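Local atomic coordinates of putative transcriptional regulator (Methanosarcina mazei, PDB entry 3R0A), a protein that is a putative transcriptional regulator that probably binds DNA through a winged helix-turn-helix domain of the DnaD N-terminal family. Residues 30-35 and 88-93. Numbering follows the deposited sequence.
Sequences NVMKSF and YKIYSK
The backbone O of Y88 meets the edge of the F35 ring, near the ring plane and 3.2 Å from F35 CE2, an aromatic C-H contact with a strand carbonyl. Round the same end of the ring, F35 CZ lies 3.5 Å from Y88 CB; the tyrosine ring itself leads away from 30-35 and touches L72 and R74 of strand 72-78. V31 CG1, from one turn earlier in the helix, lies in the ring plane at the opposite edge, by CD1 and CE1. With CG anti to the carbonyl carbon (chi1 -86°), F35 swings its ring off the helix so that the CE2/CZ end abuts the strand at Y88, while CB stays against I90. There I90 CD1 packs 3.5 Å from F35 CB and also touches M32 O. It reaches the selenomethionine stem at M32 CG (4.0 Å), the two side chains crossing at about a right angle. The other branch, I90 CG2, rests 3.6 Å from F35 O. No hydrogen bond joins 30-35 to 88-93, and apolar packing does most of the joining. An alanine at F35 is likely to open a gap between helix and strand, leaving Y88 CB and V31 without their aromatic neighbour. V63 of helix 56-68 and L72 also touch F35, while I96 touches I90 just beyond the S92 N-cap of helix 93-119. The axes of 30-35 and 88-90 stand nearly square, at 83°, and approach to 8.9 Å. Helix 26-37 packed on the base of hairpin 72-78/84-90, with helix 56-68 sharing the core, is consistent with a winged helix-turn-helix domain whose wing is that hairpin.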
ATOM      1  N   ASN B  30     -22.909  -0.663  -3.367  1.00 43.28           N
ATOM      2  CA  ASN B  30     -24.075  -0.141  -4.090  1.00 43.55           C
ATOM      3  C   ASN B  30     -25.086   0.587  -3.203  1.00 43.32           C
ATOM      4  O   ASN B  30     -25.719   1.536  -3.635  1.00 43.24           O
ATOM      5  CB  ASN B  30     -24.763  -1.246  -4.876  1.00 43.87           C
ATOM      6  CG  ASN B  30     -24.105  -1.491  -6.228  1.00 45.43           C
ATOM      7  OD1 ASN B  30     -24.340  -2.514  -6.866  1.00 48.82           O
ATOM      8  ND2 ASN B  30     -23.281  -0.546  -6.671  1.00 47.61           N
ATOM      9  N   VAL B  31     -25.224   0.151  -1.954  1.00 43.13           N
ATOM     10  CA  VAL B  31     -26.009   0.925  -0.989  1.00 41.94           C
ATOM     11  C   VAL B  31     -25.278   2.216  -0.638  1.00 42.02           C
ATOM     12  O   VAL B  31     -25.885   3.269  -0.647  1.00 41.30           O
ATOM     13  CB  VAL B  31     -26.392   0.113   0.259  1.00 41.60           C
ATOM     14  CG1 VAL B  31     -26.732   1.018   1.425  1.00 39.90           C
ATOM     15  CG2 VAL B  31     -27.532  -0.874  -0.063  1.00 40.76           C
HETATM   16  N   MSE B  32     -23.984   2.146  -0.343  1.00 42.81           N
HETATM   17  CA  MSE B  32     -23.237   3.377  -0.090  1.00 43.75           C
HETATM   18  C   MSE B  32     -23.353   4.341  -1.279  1.00 45.15           C
HETATM   19  O   MSE B  32     -23.517   5.549  -1.058  1.00 44.91           O
HETATM   20  CB  MSE B  32     -21.765   3.094   0.177  1.00 43.66           C
HETATM   21  CG  MSE B  32     -20.934   4.316   0.594  1.00 41.62           C
HETATM   22 SE   MSE B  32     -19.151   3.647   0.968  1.00 38.95          SE
HETATM   23  CE  MSE B  32     -18.633   4.808   2.355  1.00 35.22           C
ATOM     24  N   LYS B  33     -23.262   3.799  -2.509  1.00 46.46           N
ATOM     25  CA  LYS B  33     -23.329   4.596  -3.758  1.00 48.18           C
ATOM     26  C   LYS B  33     -24.694   5.290  -3.830  1.00 49.18           C
ATOM     27  O   LYS B  33     -24.767   6.475  -4.165  1.00 49.88           O
ATOM     28  CB  LYS B  33     -23.148   3.749  -5.039  1.00 48.14           C
ATOM     29  CG  LYS B  33     -21.862   2.936  -5.190  1.00 50.30           C
ATOM     30  CD  LYS B  33     -20.673   3.697  -5.781  1.00 53.04           C
ATOM     31  CE  LYS B  33     -20.480   3.448  -7.286  1.00 53.65           C
ATOM     32  NZ  LYS B  33     -20.585   2.004  -7.657  1.00 53.57           N
ATOM     33  N   SER B  34     -25.753   4.541  -3.498  1.00 49.25           N
ATOM     34  CA  SER B  34     -27.109   5.066  -3.428  1.00 49.87           C
ATOM     35  C   SER B  34     -27.271   6.311  -2.551  1.00 49.69           C
ATOM     36  O   SER B  34     -28.016   7.233  -2.901  1.00 49.58           O
ATOM     37  CB  SER B  34     -28.053   3.986  -2.932  1.00 49.85           C
ATOM     38  OG  SER B  34     -28.879   3.545  -3.992  1.00 53.23           O
ATOM     39  N   PHE B  35     -26.597   6.308  -1.403  1.00 49.36           N
ATOM     40  CA  PHE B  35     -26.613   7.441  -0.496  1.00 48.76           C
ATOM     41  C   PHE B  35     -25.811   8.573  -1.125  1.00 48.96           C
ATOM     42  O   PHE B  35     -26.247   9.728  -1.126  1.00 47.23           O
ATOM     43  CB  PHE B  35     -26.006   7.068   0.855  1.00 48.28           C
ATOM     44  CG  PHE B  35     -26.974   6.451   1.821  1.00 48.55           C
ATOM     45  CD1 PHE B  35     -26.993   5.081   2.027  1.00 48.96           C
ATOM     46  CD2 PHE B  35     -27.864   7.241   2.549  1.00 48.02           C
ATOM     47  CE1 PHE B  35     -27.890   4.510   2.960  1.00 49.86           C
ATOM     48  CE2 PHE B  35     -28.751   6.676   3.473  1.00 45.82           C
ATOM     49  CZ  PHE B  35     -28.771   5.314   3.671  1.00 45.49           C
ATOM     50  N   TYR B  88     -31.411   7.440   7.563  1.00 40.16           N
ATOM     51  CA  TYR B  88     -29.954   7.611   7.429  1.00 40.92           C
ATOM     52  C   TYR B  88     -29.560   8.668   6.430  1.00 41.56           C
ATOM     53  O   TYR B  88     -30.207   8.829   5.398  1.00 42.06           O
ATOM     54  CB  TYR B  88     -29.299   6.284   7.037  1.00 40.57           C
ATOM     55  CG  TYR B  88     -29.670   5.160   7.962  1.00 40.44           C
ATOM     56  CD1 TYR B  88     -28.846   4.831   9.038  1.00 39.20           C
ATOM     57  CD2 TYR B  88     -30.861   4.429   7.778  1.00 39.23           C
ATOM     58  CE1 TYR B  88     -29.171   3.801   9.888  1.00 39.98           C
ATOM     59  CE2 TYR B  88     -31.206   3.409   8.650  1.00 39.05           C
ATOM     60  CZ  TYR B  88     -30.348   3.104   9.699  1.00 38.01           C
ATOM     61  OH  TYR B  88     -30.632   2.095  10.576  1.00 39.38           O
ATOM     62  N   LYS B  89     -28.504   9.407   6.744  1.00 42.69           N
ATOM     63  CA  LYS B  89     -27.947  10.379   5.779  1.00 44.32           C
ATOM     64  C   LYS B  89     -26.422  10.200   5.680  1.00 44.19           C
ATOM     65  O   LYS B  89     -25.724  10.113   6.681  1.00 42.33           O
ATOM     66  CB  LYS B  89     -28.364  11.829   6.110  1.00 44.13           C
ATOM     67  CG  LYS B  89     -28.066  12.875   5.023  1.00 46.66           C
ATOM     68  CD  LYS B  89     -26.939  13.849   5.410  1.00 50.12           C
ATOM     69  CE  LYS B  89     -27.463  15.085   6.139  1.00 50.27           C
ATOM     70  NZ  LYS B  89     -27.597  16.222   5.179  1.00 51.88           N
ATOM     71  N   ILE B  90     -25.924  10.095   4.455  1.00 45.97           N
ATOM     72  CA  ILE B  90     -24.490   9.861   4.266  1.00 47.31           C
ATOM     73  C   ILE B  90     -23.710  11.082   4.763  1.00 48.31           C
ATOM     74  O   ILE B  90     -24.114  12.203   4.510  1.00 48.76           O
ATOM     75  CB  ILE B  90     -24.150   9.462   2.802  1.00 47.38           C
ATOM     76  CG1 ILE B  90     -22.743   8.850   2.730  1.00 46.69           C
ATOM     77  CG2 ILE B  90     -24.404  10.642   1.785  1.00 46.76           C
ATOM     78  CD1 ILE B  90     -22.640   7.705   1.773  1.00 46.65           C
ATOM     79  N   TYR B  91     -22.645  10.862   5.534  1.00 49.63           N
ATOM     80  CA  TYR B  91     -21.745  11.955   5.898  1.00 51.42           C
ATOM     81  C   TYR B  91     -21.041  12.581   4.683  1.00 52.57           C
ATOM     82  O   TYR B  91     -21.058  12.026   3.591  1.00 51.81           O
ATOM     83  CB  TYR B  91     -20.702  11.471   6.893  1.00 51.51           C
ATOM     84  CG  TYR B  91     -21.196  11.320   8.316  1.00 51.45           C
ATOM     85  CD1 TYR B  91     -21.769  12.390   9.005  1.00 50.18           C
ATOM     86  CD2 TYR B  91     -21.058  10.104   8.984  1.00 51.43           C
ATOM     87  CE1 TYR B  91     -22.197  12.233  10.316  1.00 51.57           C
ATOM     88  CE2 TYR B  91     -21.480   9.936  10.284  1.00 49.88           C
ATOM     89  CZ  TYR B  91     -22.048  10.998  10.949  1.00 52.13           C
ATOM     90  OH  TYR B  91     -22.471  10.814  12.248  1.00 53.12           O
ATOM     91  N   SER B  92     -20.447  13.758   4.878  1.00 55.19           N
ATOM     92  CA  SER B  92     -19.704  14.463   3.814  1.00 57.16           C
ATOM     93  C   SER B  92     -18.628  13.587   3.162  1.00 58.37           C
ATOM     94  O   SER B  92     -18.097  12.648   3.777  1.00 58.24           O
ATOM     95  CB  SER B  92     -19.030  15.702   4.385  1.00 57.23           C
ATOM     96  OG  SER B  92     -18.127  15.316   5.414  1.00 59.35           O
ATOM     97  N   LYS B  93     -18.302  13.916   1.915  1.00 59.69           N
ATOM     98  CA  LYS B  93     -17.250  13.234   1.155  1.00 60.58           C
ATOM     99  C   LYS B  93     -15.882  13.252   1.886  1.00 60.70           C
ATOM    100  O   LYS B  93     -14.907  12.632   1.432  1.00 61.16           O
ATOM    101  CB  LYS B  93     -17.133  13.876  -0.237  1.00 60.89           C
ATOM    102  CG  LYS B  93     -18.427  13.840  -1.094  1.00 62.94           C
ATOM    103  CD  LYS B  93     -19.425  14.966  -0.726  1.00 64.75           C
ATOM    104  CE  LYS B  93     -20.653  14.977  -1.644  1.00 67.19           C
ATOM    105  NZ  LYS B  93     -20.427  15.769  -2.917  1.00 67.30           N
TER